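Local coordinates for putative outer membrane protein (LpxR) (Salmonella typhimurium, PDB 3FID) that deacylates lipid A in the outer membrane, and so modifies lipopolysaccharide, at residues Gly40-Leu45 with Arg205-Thr210; Ser52-Gln57 with Gly102-Val107; Ser80-Thr85 with Asn174-Leu179. All blocks are in the same frame, centred on the assembly; numbering follows the deposited sequence.

Interaction 1 of 3, residues Gly40-Leu45 with Arg205-Thr210; sequences GYSHDL and RGLIHT. With ZN (zinc ion), chain D; ZN (zinc ion), chain C.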
ATOM      1  N   GLY A  40       2.501  11.006   6.553  1.00 12.40           N
ATOM      2  CA  GLY A  40       1.098  11.399   6.633  1.00 11.78           C
ATOM      3  C   GLY A  40       0.743  12.021   7.979  1.00 12.97           C
ATOM      4  O   GLY A  40       1.419  11.805   8.974  1.00 12.16           O
ATOM      5  N   TYR A  41      -0.322  12.817   7.973  1.00 13.74           N
ATOM      6  CA  TYR A  41      -0.840  13.428   9.195  1.00 15.20           C
ATOM      7  C   TYR A  41      -2.346  13.280   9.206  1.00 15.81           C
ATOM      8  O   TYR A  41      -2.988  13.566   8.198  1.00 15.31           O
ATOM      9  CB  TYR A  41      -0.481  14.918   9.257  1.00 16.02           C
ATOM     10  CG  TYR A  41      -1.098  15.614  10.464  1.00 17.85           C
ATOM     11  CD1 TYR A  41      -2.133  16.556  10.313  1.00 16.95           C
ATOM     12  CD2 TYR A  41      -0.664  15.297  11.746  1.00 19.34           C
ATOM     13  CE1 TYR A  41      -2.689  17.170  11.432  1.00 17.93           C
ATOM     14  CE2 TYR A  41      -1.223  15.879  12.854  1.00 17.53           C
ATOM     15  CZ  TYR A  41      -2.220  16.824  12.693  1.00 16.62           C
ATOM     16  OH  TYR A  41      -2.708  17.404  13.830  1.00 19.04           O
ATOM     17  N   SER A  42      -2.885  12.831  10.348  1.00 16.67           N
ATOM     18  CA  SER A  42      -4.310  12.675  10.555  1.00 18.66           C
ATOM     19  C   SER A  42      -4.745  13.570  11.701  1.00 18.42           C
ATOM     20  O   SER A  42      -4.152  13.549  12.753  1.00 19.07           O
ATOM     21  CB  SER A  42      -4.625  11.232  10.935  1.00 19.39           C
ATOM     22  OG  SER A  42      -4.959  10.487   9.779  1.00 24.13           O
ATOM     23  N   HIS A  43      -5.780  14.364  11.482  1.00 19.01           N
ATOM     24  CA  HIS A  43      -6.296  15.210  12.553  1.00 18.46           C
ATOM     25  C   HIS A  43      -7.725  14.790  12.895  1.00 18.53           C
ATOM     26  O   HIS A  43      -8.530  14.648  12.011  1.00 17.48           O
ATOM     27  CB  HIS A  43      -6.253  16.677  12.120  1.00 18.81           C
ATOM     28  CG  HIS A  43      -6.775  17.624  13.155  1.00 18.98           C
ATOM     29  ND1 HIS A  43      -6.171  17.795  14.377  1.00 21.46           N
ATOM     30  CD2 HIS A  43      -7.864  18.429  13.157  1.00 22.72           C
ATOM     31  CE1 HIS A  43      -6.856  18.674  15.088  1.00 20.96           C
ATOM     32  NE2 HIS A  43      -7.882  19.081  14.363  1.00 21.08           N
ATOM     33  N   ASP A  44      -8.016  14.580  14.181  1.00 20.20           N
ATOM     34  CA  ASP A  44      -9.384  14.273  14.608  1.00 22.80           C
ATOM     35  C   ASP A  44     -10.207  15.541  14.680  1.00 22.81           C
ATOM     36  O   ASP A  44      -9.939  16.413  15.499  1.00 23.14           O
ATOM     37  CB  ASP A  44      -9.425  13.521  15.954  1.00 23.66           C
ATOM     38  CG  ASP A  44      -8.553  14.161  17.037  1.00 29.39           C
ATOM     39  OD1 ASP A  44      -7.532  14.821  16.712  1.00 32.11           O
ATOM     40  OD2 ASP A  44      -8.879  13.983  18.247  1.00 36.41           O
ATOM     41  N   LEU A  45     -11.193  15.659  13.800  1.00 24.11           N
ATOM     42  CA  LEU A  45     -12.154  16.757  13.880  1.00 25.23           C
ATOM     43  C   LEU A  45     -13.171  16.529  15.007  1.00 25.21           C
ATOM     44  O   LEU A  45     -13.586  17.471  15.679  1.00 24.53           O
ATOM     45  CB  LEU A  45     -12.821  17.013  12.535  1.00 25.99           C
ATOM     46  CG  LEU A  45     -11.909  17.803  11.585  1.00 28.46           C
ATOM     47  CD1 LEU A  45     -11.144  16.848  10.720  1.00 29.77           C
ATOM     48  CD2 LEU A  45     -12.724  18.745  10.709  1.00 30.95           C
ATOM     49  N   ARG A 205      -1.215   2.869   5.787  1.00 13.77           N
ATOM     50  CA  ARG A 205       0.235   3.166   5.715  1.00 13.90           C
ATOM     51  C   ARG A 205       0.734   3.931   6.945  1.00 14.10           C
ATOM     52  O   ARG A 205       1.437   4.941   6.831  1.00 14.17           O
ATOM     53  CB  ARG A 205       0.570   3.931   4.414  1.00 14.09           C
ATOM     54  CG  ARG A 205       0.119   3.164   3.150  1.00 13.49           C
ATOM     55  CD  ARG A 205       0.518   3.867   1.860  1.00 13.31           C
ATOM     56  NE  ARG A 205       1.965   3.842   1.596  1.00 13.98           N
ATOM     57  CZ  ARG A 205       2.505   4.168   0.416  1.00 13.74           C
ATOM     58  NH1 ARG A 205       1.713   4.533  -0.585  1.00 12.31           N
ATOM     59  NH2 ARG A 205       3.828   4.101   0.216  1.00 13.95           N
ATOM     60  N   GLY A 206       0.374   3.444   8.125  1.00 14.53           N
ATOM     61  CA  GLY A 206       0.843   4.072   9.360  1.00 14.51           C
ATOM     62  C   GLY A 206      -0.148   4.983  10.072  1.00 14.89           C
ATOM     63  O   GLY A 206      -0.041   5.172  11.273  1.00 13.93           O
ATOM     64  N   LEU A 207      -1.097   5.563   9.350  1.00 14.48           N
ATOM     65  CA  LEU A 207      -2.064   6.414  10.013  1.00 14.70           C
ATOM     66  C   LEU A 207      -2.953   5.585  10.936  1.00 15.43           C
ATOM     67  O   LEU A 207      -3.304   4.448  10.623  1.00 15.12           O
ATOM     68  CB  LEU A 207      -2.881   7.213   9.015  1.00 14.83           C
ATOM     69  CG  LEU A 207      -2.033   8.156   8.156  1.00 16.03           C
ATOM     70  CD1 LEU A 207      -2.848   8.635   6.970  1.00 16.56           C
ATOM     71  CD2 LEU A 207      -1.464   9.324   9.015  1.00 16.13           C
ATOM     72  N   ILE A 208      -3.283   6.165  12.083  1.00 15.80           N
ATOM     73  CA  ILE A 208      -4.064   5.468  13.122  1.00 16.87           C
ATOM     74  C   ILE A 208      -5.261   6.333  13.517  1.00 17.19           C
ATOM     75  O   ILE A 208      -5.108   7.528  13.750  1.00 17.54           O
ATOM     76  CB  ILE A 208      -3.172   5.152  14.372  1.00 17.16           C
ATOM     77  CG1 ILE A 208      -2.134   4.064  14.011  1.00 16.98           C
ATOM     78  CG2 ILE A 208      -4.035   4.719  15.596  1.00 18.00           C
ATOM     79  CD1 ILE A 208      -1.018   3.852  15.078  1.00 17.84           C
ATOM     80  N   HIS A 209      -6.441   5.726  13.595  1.00 17.68           N
ATOM     81  CA  HIS A 209      -7.611   6.396  14.175  1.00 18.99           C
ATOM     82  C   HIS A 209      -7.888   5.659  15.470  1.00 20.02           C
ATOM     83  O   HIS A 209      -8.283   4.498  15.447  1.00 20.47           O
ATOM     84  CB  HIS A 209      -8.818   6.277  13.238  1.00 18.58           C
ATOM     85  CG  HIS A 209     -10.034   7.015  13.715  1.00 17.63           C
ATOM     86  ND1 HIS A 209     -11.296   6.756  13.230  1.00 16.88           N
ATOM     87  CD2 HIS A 209     -10.182   7.992  14.644  1.00 17.01           C
ATOM     88  CE1 HIS A 209     -12.170   7.554  13.822  1.00 17.84           C
ATOM     89  NE2 HIS A 209     -11.524   8.300  14.700  1.00 17.07           N
ATOM     90  N   THR A 210      -7.631   6.298  16.602  1.00 22.41           N
ATOM     91  CA  THR A 210      -7.828   5.616  17.877  1.00 24.62           C
ATOM     92  C   THR A 210      -8.392   6.522  18.945  1.00 27.03           C
ATOM     93  O   THR A 210      -8.146   7.724  18.939  1.00 27.06           O
ATOM     94  CB  THR A 210      -6.526   4.969  18.410  1.00 23.79           C
ATOM     95  OG1 THR A 210      -6.845   4.145  19.546  1.00 24.97           O
ATOM     96  CG2 THR A 210      -5.487   6.027  18.815  1.00 22.84           C
TER
HETATM   97 ZN    ZN D 298      -4.457  16.973  15.253  1.00 31.66          ZN
HETATM   98 ZN    ZN C 297      -5.632  14.752  17.642  1.00 35.66          ZN

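Interaction 2 of 3, residues Ser52-Gln57 with Gly102-Val107; sequences SFHIAQ and GTDIGV. With ZN (zinc ion), chain E.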
ATOM      1  N   SER A  52      -7.078  13.524   6.866  1.00 17.02           N
ATOM      2  CA  SER A  52      -5.672  13.157   6.695  1.00 15.93           C
ATOM      3  C   SER A  52      -5.028  13.802   5.477  1.00 14.79           C
ATOM      4  O   SER A  52      -5.682  13.985   4.459  1.00 14.59           O
ATOM      5  CB  SER A  52      -5.546  11.645   6.537  1.00 16.27           C
ATOM      6  OG  SER A  52      -6.045  11.014   7.686  1.00 17.59           O
ATOM      7  N   PHE A  53      -3.734  14.093   5.588  1.00 13.76           N
ATOM      8  CA  PHE A  53      -2.937  14.605   4.480  1.00 15.07           C
ATOM      9  C   PHE A  53      -1.731  13.676   4.359  1.00 13.44           C
ATOM     10  O   PHE A  53      -1.212  13.214   5.369  1.00 13.15           O
ATOM     11  CB  PHE A  53      -2.427  16.016   4.797  1.00 16.17           C
ATOM     12  CG  PHE A  53      -1.300  16.486   3.898  1.00 20.28           C
ATOM     13  CD1 PHE A  53      -1.558  16.879   2.578  1.00 23.42           C
ATOM     14  CD2 PHE A  53       0.024  16.524   4.367  1.00 24.76           C
ATOM     15  CE1 PHE A  53      -0.505  17.331   1.744  1.00 25.54           C
ATOM     16  CE2 PHE A  53       1.086  16.954   3.543  1.00 24.19           C
ATOM     17  CZ  PHE A  53       0.824  17.370   2.251  1.00 23.83           C
ATOM     18  N   HIS A  54      -1.242  13.465   3.138  1.00 12.89           N
ATOM     19  CA  HIS A  54      -0.047  12.658   2.953  1.00 11.56           C
ATOM     20  C   HIS A  54       0.690  13.039   1.682  1.00 12.17           C
ATOM     21  O   HIS A  54       0.120  13.666   0.798  1.00 10.29           O
ATOM     22  CB  HIS A  54      -0.403  11.173   2.881  1.00 12.06           C
ATOM     23  CG  HIS A  54      -1.020  10.771   1.574  1.00 11.29           C
ATOM     24  ND1 HIS A  54      -2.346  10.990   1.280  1.00 13.00           N
ATOM     25  CD2 HIS A  54      -0.477  10.193   0.476  1.00 11.78           C
ATOM     26  CE1 HIS A  54      -2.600  10.554   0.055  1.00 12.57           C
ATOM     27  NE2 HIS A  54      -1.484  10.048  -0.448  1.00  8.60           N
ATOM     28  N   ILE A  55       1.972  12.687   1.654  1.00 11.94           N
ATOM     29  CA  ILE A  55       2.790  12.700   0.439  1.00 13.50           C
ATOM     30  C   ILE A  55       3.460  11.314   0.396  1.00 11.59           C
ATOM     31  O   ILE A  55       3.806  10.748   1.443  1.00 11.60           O
ATOM     32  CB  ILE A  55       3.838  13.847   0.461  1.00 13.73           C
ATOM     33  CG1 ILE A  55       4.806  13.758  -0.735  1.00 17.76           C
ATOM     34  CG2 ILE A  55       4.644  13.821   1.748  1.00 16.63           C
ATOM     35  CD1 ILE A  55       4.354  14.545  -2.025  1.00 19.91           C
ATOM     36  N   ALA A  56       3.635  10.768  -0.810  1.00 10.75           N
ATOM     37  CA  ALA A  56       4.220   9.434  -0.919  1.00  9.55           C
ATOM     38  C   ALA A  56       4.886   9.214  -2.279  1.00  9.01           C
ATOM     39  O   ALA A  56       4.546   9.892  -3.257  1.00  9.48           O
ATOM     40  CB  ALA A  56       3.138   8.380  -0.673  1.00  8.09           C
ATOM     41  N   GLN A  57       5.829   8.281  -2.307  1.00  8.47           N
ATOM     42  CA  GLN A  57       6.451   7.827  -3.560  1.00  8.12           C
ATOM     43  C   GLN A  57       6.536   6.305  -3.537  1.00  8.19           C
ATOM     44  O   GLN A  57       7.072   5.707  -2.598  1.00  9.29           O
ATOM     45  CB  GLN A  57       7.853   8.419  -3.745  1.00  7.38           C
ATOM     46  CG  GLN A  57       8.417   8.200  -5.188  1.00  8.64           C
ATOM     47  CD  GLN A  57       9.929   8.177  -5.254  1.00 11.10           C
ATOM     48  OE1 GLN A  57      10.596   7.585  -4.404  1.00 13.08           O
ATOM     49  NE2 GLN A  57      10.480   8.834  -6.266  1.00 12.06           N
ATOM     50  N   GLY A 102     -11.503  10.010  -0.347  1.00 17.69           N
ATOM     51  CA  GLY A 102     -10.236  10.706  -0.553  1.00 18.51           C
ATOM     52  C   GLY A 102      -9.969  11.077  -1.999  1.00 18.50           C
ATOM     53  O   GLY A 102     -10.540  10.492  -2.928  1.00 17.16           O
ATOM     54  N   THR A 103      -9.099  12.065  -2.181  1.00 18.87           N
ATOM     55  CA  THR A 103      -8.629  12.445  -3.519  1.00 18.91           C
ATOM     56  C   THR A 103      -7.130  12.685  -3.490  1.00 18.51           C
ATOM     57  O   THR A 103      -6.658  13.407  -2.609  1.00 18.94           O
ATOM     58  CB  THR A 103      -9.339  13.718  -4.030  1.00 19.47           C
ATOM     59  OG1 THR A 103     -10.758  13.510  -4.014  1.00 22.44           O
ATOM     60  CG2 THR A 103      -8.920  14.037  -5.471  1.00 20.33           C
ATOM     61  N   ASP A 104      -6.400  12.063  -4.432  1.00 17.51           N
ATOM     62  CA  ASP A 104      -4.969  12.322  -4.668  1.00 16.89           C
ATOM     63  C   ASP A 104      -4.774  13.098  -5.956  1.00 16.33           C
ATOM     64  O   ASP A 104      -5.559  12.952  -6.888  1.00 15.23           O
ATOM     65  CB  ASP A 104      -4.161  11.013  -4.840  1.00 16.59           C
ATOM     66  CG  ASP A 104      -3.681  10.447  -3.529  1.00 18.32           C
ATOM     67  OD1 ASP A 104      -2.612   9.793  -3.507  1.00 17.01           O
ATOM     68  OD2 ASP A 104      -4.371  10.673  -2.501  1.00 18.46           O
ATOM     69  N   ILE A 105      -3.710  13.888  -6.006  1.00 15.79           N
ATOM     70  CA  ILE A 105      -3.143  14.289  -7.279  1.00 16.13           C
ATOM     71  C   ILE A 105      -1.768  13.656  -7.359  1.00 14.58           C
ATOM     72  O   ILE A 105      -1.086  13.469  -6.351  1.00 12.97           O
ATOM     73  CB  ILE A 105      -3.071  15.825  -7.430  1.00 16.58           C
ATOM     74  CG1 ILE A 105      -2.413  16.457  -6.194  1.00 18.10           C
ATOM     75  CG2 ILE A 105      -4.494  16.353  -7.684  1.00 18.17           C
ATOM     76  CD1 ILE A 105      -2.350  18.033  -6.197  1.00 19.22           C
ATOM     77  N   GLY A 106      -1.380  13.263  -8.554  1.00 13.84           N
ATOM     78  CA  GLY A 106      -0.049  12.746  -8.711  1.00 13.68           C
ATOM     79  C   GLY A 106       0.379  12.533 -10.140  1.00 13.50           C
ATOM     80  O   GLY A 106      -0.296  12.960 -11.112  1.00 13.33           O
ATOM     81  N   VAL A 107       1.508  11.847 -10.252  1.00 13.20           N
ATOM     82  CA  VAL A 107       2.133  11.538 -11.552  1.00 13.03           C
ATOM     83  C   VAL A 107       2.753  10.138 -11.518  1.00 13.16           C
ATOM     84  O   VAL A 107       3.316   9.716 -10.497  1.00 13.31           O
ATOM     85  CB  VAL A 107       3.191  12.605 -12.005  1.00 12.81           C
ATOM     86  CG1 VAL A 107       4.306  12.831 -10.939  1.00 12.61           C
ATOM     87  CG2 VAL A 107       3.781  12.254 -13.425  1.00 12.28           C
TER
HETATM   88 ZN    ZN E 299      -1.668   9.006  -2.215  1.00 15.36          ZN
HETATM   89  O   HOH W   1      -2.661   6.994  -1.893  1.00 12.80           O

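Interaction 3 of 3, residues Ser80-Thr85 with Asn174-Leu179; sequences SAFLHT and NLFQYL. With ZN (zinc ion), chain E.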
ATOM      1  N   SER A  80       8.818   1.932 -13.118  1.00 10.78           N
ATOM      2  CA  SER A  80       7.949   3.109 -13.007  1.00 10.90           C
ATOM      3  C   SER A  80       7.920   3.641 -11.568  1.00 10.46           C
ATOM      4  O   SER A  80       8.345   2.972 -10.639  1.00 10.05           O
ATOM      5  CB  SER A  80       6.507   2.819 -13.493  1.00 11.28           C
ATOM      6  OG  SER A  80       5.836   1.928 -12.602  1.00 12.48           O
ATOM      7  N   ALA A  81       7.428   4.857 -11.396  1.00 10.24           N
ATOM      8  CA  ALA A  81       7.149   5.351 -10.045  1.00 10.42           C
ATOM      9  C   ALA A  81       5.899   6.217 -10.023  1.00 10.90           C
ATOM     10  O   ALA A  81       5.510   6.818 -11.031  1.00 11.15           O
ATOM     11  CB  ALA A  81       8.369   6.105  -9.453  1.00 10.20           C
ATOM     12  N   PHE A  82       5.270   6.246  -8.860  1.00 10.38           N
ATOM     13  CA  PHE A  82       4.036   6.972  -8.631  1.00 10.83           C
ATOM     14  C   PHE A  82       4.320   7.923  -7.458  1.00 10.23           C
ATOM     15  O   PHE A  82       4.617   7.477  -6.366  1.00 10.16           O
ATOM     16  CB  PHE A  82       2.962   5.937  -8.274  1.00 11.08           C
ATOM     17  CG  PHE A  82       1.625   6.525  -7.869  1.00 12.04           C
ATOM     18  CD1 PHE A  82       1.136   7.697  -8.445  1.00 11.89           C
ATOM     19  CD2 PHE A  82       0.833   5.833  -6.952  1.00 12.20           C
ATOM     20  CE1 PHE A  82      -0.129   8.182  -8.108  1.00 12.72           C
ATOM     21  CE2 PHE A  82      -0.427   6.318  -6.585  1.00 11.39           C
ATOM     22  CZ  PHE A  82      -0.903   7.498  -7.169  1.00 12.80           C
ATOM     23  N   LEU A  83       4.256   9.225  -7.713  1.00 10.26           N
ATOM     24  CA  LEU A  83       4.481  10.253  -6.677  1.00 10.27           C
ATOM     25  C   LEU A  83       3.145  10.942  -6.429  1.00 10.03           C
ATOM     26  O   LEU A  83       2.494  11.370  -7.370  1.00 10.13           O
ATOM     27  CB  LEU A  83       5.484  11.285  -7.183  1.00 11.50           C
ATOM     28  CG  LEU A  83       5.793  12.471  -6.259  1.00  9.48           C
ATOM     29  CD1 LEU A  83       6.625  12.094  -4.984  1.00 10.63           C
ATOM     30  CD2 LEU A  83       6.560  13.444  -7.157  1.00 11.80           C
ATOM     31  N   HIS A  84       2.708  11.017  -5.177  1.00 10.20           N
ATOM     32  CA  HIS A  84       1.315  11.435  -4.949  1.00 10.70           C
ATOM     33  C   HIS A  84       1.120  12.169  -3.639  1.00 10.88           C
ATOM     34  O   HIS A  84       1.890  12.013  -2.713  1.00 10.74           O
ATOM     35  CB  HIS A  84       0.336  10.254  -5.069  1.00 10.41           C
ATOM     36  CG  HIS A  84       0.765   9.010  -4.336  1.00  9.64           C
ATOM     37  ND1 HIS A  84       0.067   8.493  -3.267  1.00  9.82           N
ATOM     38  CD2 HIS A  84       1.801   8.166  -4.547  1.00  9.20           C
ATOM     39  CE1 HIS A  84       0.655   7.380  -2.857  1.00  7.98           C
ATOM     40  NE2 HIS A  84       1.723   7.175  -3.605  1.00  8.36           N
ATOM     41  N   THR A  85       0.090  13.014  -3.597  1.00 11.31           N
ATOM     42  CA  THR A  85      -0.247  13.688  -2.370  1.00 11.40           C
ATOM     43  C   THR A  85      -1.752  13.738  -2.336  1.00 11.68           C
ATOM     44  O   THR A  85      -2.382  13.774  -3.369  1.00 11.84           O
ATOM     45  CB  THR A  85       0.387  15.123  -2.276  1.00 12.13           C
ATOM     46  OG1 THR A  85       0.014  15.729  -1.031  1.00 12.37           O
ATOM     47  CG2 THR A  85      -0.021  16.026  -3.436  1.00 11.10           C
ATOM     48  N   ASN A 174      -7.497   8.507 -13.930  1.00 17.43           N
ATOM     49  CA  ASN A 174      -6.753   8.196 -15.156  1.00 17.42           C
ATOM     50  C   ASN A 174      -5.435   7.473 -14.897  1.00 17.07           C
ATOM     51  O   ASN A 174      -4.663   7.198 -15.824  1.00 16.78           O
ATOM     52  CB  ASN A 174      -6.542   9.470 -16.006  1.00 17.45           C
ATOM     53  CG  ASN A 174      -5.690  10.546 -15.294  1.00 20.90           C
ATOM     54  OD1 ASN A 174      -5.769  10.720 -14.058  1.00 21.83           O
ATOM     55  ND2 ASN A 174      -4.913  11.311 -16.089  1.00 20.28           N
ATOM     56  N   LEU A 175      -5.201   7.119 -13.632  1.00 16.02           N
ATOM     57  CA  LEU A 175      -4.007   6.367 -13.269  1.00 15.32           C
ATOM     58  C   LEU A 175      -4.377   4.953 -12.812  1.00 15.68           C
ATOM     59  O   LEU A 175      -3.841   3.978 -13.355  1.00 15.88           O
ATOM     60  CB  LEU A 175      -3.220   7.094 -12.169  1.00 14.39           C
ATOM     61  CG  LEU A 175      -2.852   8.564 -12.389  1.00 14.47           C
ATOM     62  CD1 LEU A 175      -2.069   9.050 -11.228  1.00 15.36           C
ATOM     63  CD2 LEU A 175      -2.019   8.703 -13.644  1.00 16.03           C
ATOM     64  N   PHE A 176      -5.277   4.853 -11.822  1.00 14.48           N
ATOM     65  CA  PHE A 176      -5.804   3.561 -11.335  1.00 14.62           C
ATOM     66  C   PHE A 176      -7.322   3.597 -11.203  1.00 14.55           C
ATOM     67  O   PHE A 176      -7.911   4.599 -10.757  1.00 14.43           O
ATOM     68  CB  PHE A 176      -5.249   3.193  -9.946  1.00 14.87           C
ATOM     69  CG  PHE A 176      -3.746   3.229  -9.850  1.00 14.44           C
ATOM     70  CD1 PHE A 176      -2.970   2.101 -10.177  1.00 14.76           C
ATOM     71  CD2 PHE A 176      -3.109   4.388  -9.429  1.00 13.01           C
ATOM     72  CE1 PHE A 176      -1.578   2.151 -10.068  1.00 15.20           C
ATOM     73  CE2 PHE A 176      -1.740   4.440  -9.300  1.00 13.90           C
ATOM     74  CZ  PHE A 176      -0.954   3.327  -9.616  1.00 14.57           C
ATOM     75  N   GLN A 177      -7.941   2.472 -11.529  1.00 13.07           N
ATOM     76  CA  GLN A 177      -9.375   2.354 -11.448  1.00 13.06           C
ATOM     77  C   GLN A 177      -9.700   0.902 -11.145  1.00 12.87           C
ATOM     78  O   GLN A 177      -9.269   0.004 -11.854  1.00 13.34           O
ATOM     79  CB  GLN A 177     -10.038   2.844 -12.735  1.00 13.57           C
ATOM     80  CG  GLN A 177     -11.549   2.886 -12.653  1.00 16.17           C
ATOM     81  CD  GLN A 177     -12.107   4.015 -13.496  1.00 20.38           C
ATOM     82  OE1 GLN A 177     -11.948   5.195 -13.173  1.00 21.03           O
ATOM     83  NE2 GLN A 177     -12.713   3.658 -14.615  1.00 24.22           N
ATOM     84  N   TYR A 178     -10.389   0.696 -10.029  1.00 13.31           N
ATOM     85  CA  TYR A 178     -10.815  -0.635  -9.606  1.00 13.11           C
ATOM     86  C   TYR A 178     -11.967  -0.598  -8.613  1.00 13.63           C
ATOM     87  O   TYR A 178     -12.277   0.449  -8.032  1.00 13.63           O
ATOM     88  CB  TYR A 178      -9.640  -1.465  -9.069  1.00 12.79           C
ATOM     89  CG  TYR A 178      -9.038  -1.001  -7.752  1.00 14.36           C
ATOM     90  CD1 TYR A 178      -7.807  -0.341  -7.717  1.00 15.24           C
ATOM     91  CD2 TYR A 178      -9.695  -1.237  -6.529  1.00 12.44           C
ATOM     92  CE1 TYR A 178      -7.223   0.054  -6.467  1.00 13.51           C
ATOM     93  CE2 TYR A 178      -9.142  -0.847  -5.327  1.00 14.14           C
ATOM     94  CZ  TYR A 178      -7.900  -0.204  -5.301  1.00 13.12           C
ATOM     95  OH  TYR A 178      -7.359   0.187  -4.079  1.00 13.41           O
ATOM     96  N   LEU A 179     -12.606  -1.757  -8.453  1.00 14.19           N
ATOM     97  CA  LEU A 179     -13.641  -1.961  -7.449  1.00 15.76           C
ATOM     98  C   LEU A 179     -13.193  -3.168  -6.631  1.00 14.98           C
ATOM     99  O   LEU A 179     -12.898  -4.221  -7.199  1.00 17.55           O
ATOM    100  CB  LEU A 179     -15.002  -2.250  -8.105  1.00 15.78           C
ATOM    101  CG  LEU A 179     -16.144  -2.497  -7.096  1.00 17.17           C
ATOM    102  CD1 LEU A 179     -16.486  -1.239  -6.287  1.00 18.78           C
ATOM    103  CD2 LEU A 179     -17.421  -3.072  -7.786  1.00 18.47           C
TER
HETATM  104 ZN    ZN E 299      -1.668   9.006  -2.215  1.00 15.36          ZN
HETATM  105  O   HOH W   1      -2.661   6.994  -1.893  1.00 12.80           O

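Interaction 1 of 3, residues Gly40-Leu45 with Arg205-Thr210
Leu207 lays one methyl, CD2, against the strand backbone at Gly40 and beside the hydroxyl of Ser42, and this branch makes the closest approaches between the segments. CD2 of Leu207 lies 3.6 Å from Gly40 C and 3.8 Å from Tyr41 N. The leucine can come this close because Gly40 brings no side chain to the inner face of the strand. CG of Leu207 sits anti to its own carbonyl carbon (chi1 -61°), which carries the fork from the loop toward the strand. Ser42 OG lies 3.8 Å from Leu207 CD2 and about as near CD1, so the hydroxyl borders both methyls without bonding to them. Its polar partner is Ser52 OG on the next strand, although the modelled distance is so short that details of that bond are doubtful. No hydrogen bond joins the two segments, and only 166 Å² is buried, as expected of van der Waals packing centred on one leucine.

Tyr41 and His43, on the face of the strand turned from the loop, both hold CG anti to the backbone N (chi1 175° and 180°), which sends their rings to one zinc ion, bound 2.3 Å from Tyr41 OH and 2.1 Å from His43 ND1. Asp44, on the Ser42 side, reaches a second zinc from the strand end, with OD1 2.1 Å from the ion. Ser1, the N-terminal residue, takes part in both sites and so ties the chain start to this strand.

The segment 205-210 belongs to the loop between helix 191-194 and strand 215-228. Leu207 also touches Ser2 and Ala4 of strand 2-9, Phe38 of strand 33-44 and Ser52 of strand 49-60, so this loop packs against the inner wall of the barrel where three successive strands run side by side, while Ile208 leans on Phe193 of helix 191-194.

Interaction 2 of 3, residues Ser52-Gln57 with Gly102-Val107
This is a metal-mediated contact inside a beta-barrel: His54 on strand 49-60 and Asp104 on strand 97-108 share a zinc ion across the strand that separates them. The backbones are well apart, 9.1 Å between His54 CA and Asp104 CA, and just 71 Å² is buried, so the metal and the two side-chain ends make the connection. His54 NE2 binds zinc at 2.1 Å, and Asp104 OD1 binds it at 1.8 Å, a short distance. His54 reaches the ion with CG between the backbone N and carbonyl carbon (chi1 75°). OD1 of Asp104 lies in the plane of the imidazole, at its edge, 3.3 Å from His54 NE2; the two are co-ligands and not a hydrogen-bonded pair. The second carboxylate oxygen, OD2, comes 3.1 Å from His54 CE1, also at the ring edge, with ring and carboxylate planes 36° apart. Asp104 OD2, 3.2 Å from the zinc, is not one of its ligands; it makes a salt bridge with Lys146, which would help to fix the rotation of the carboxylate.

A water 2.3 Å from the zinc and ND1 of His84 complete the ligands found. His84 comes from strand 80-94, which pairs antiparallel with both neighbours, so three consecutive barrel strands supply one ligand each, while Phe38 of strand 33-44 meets the His54 ring at nearly parallel planes.

Interaction 3 of 3, residues Ser80-Thr85 with Asn174-Leu179
Phe82 leaves strand 80-94 with CB directed toward the segment 174-179, and CG, anti to the backbone N (chi1 174°), carries the ring inward. Along one side of the ring, CD2 lies 3.8 Å from Phe176 CE2, and the next atom, CE2, closes to 3.6 Å from that same Phe176 CE2. At the tip, CZ is 3.8 Å from Phe176 CE2, while on the other side CE1 meets Leu175 CD1, also at 3.8 Å. A single edge carbon of Phe176 thus sits over one face of Phe82, displaced toward the rim. The result is a T-shaped (edge-to-face) pair, with centroids 5.1 Å apart and planes at 60°. Phe82 and Phe176 belong to well-separated strands of the outer-membrane beta-barrel, 80-94 and 176-188, so the pair reaches across its interior; Ile108 of strand 97-108 touches Phe82, Leu175 and Phe176. On the opposite face of Phe82, His84 CD2 stands over the ring centre, 3.4 Å above the plane. That imidazole binds zinc through ND1 at 2.1 Å, and its NE2 is hydrogen-bonded to Asp58, which leaves both ring nitrogens engaged.

In the fold
Along the chain the segments come in the order 40-45, 52-57, 80-85, 102-107, 174-179, 205-210: interactions 2 and 3 cross each other, and both are nested within the loop closed by interaction 1. The centres of interactions 1 and 2 are about 14 Å apart, those of interactions 2 and 3 about 10 Å and those of interactions 1 and 3 about 21 Å. Consecutive strands 33-44, 49-60, 80-94 and 97-108 of the barrel wall link them by backbone pairing. Interactions 2 and 3 share one zinc and its water, whereas interaction 1 carries two separate zinc ions near the N-terminus. Together the shared zinc and Phe82 probably join neighbouring wall strands to strand 176-188 across the interior.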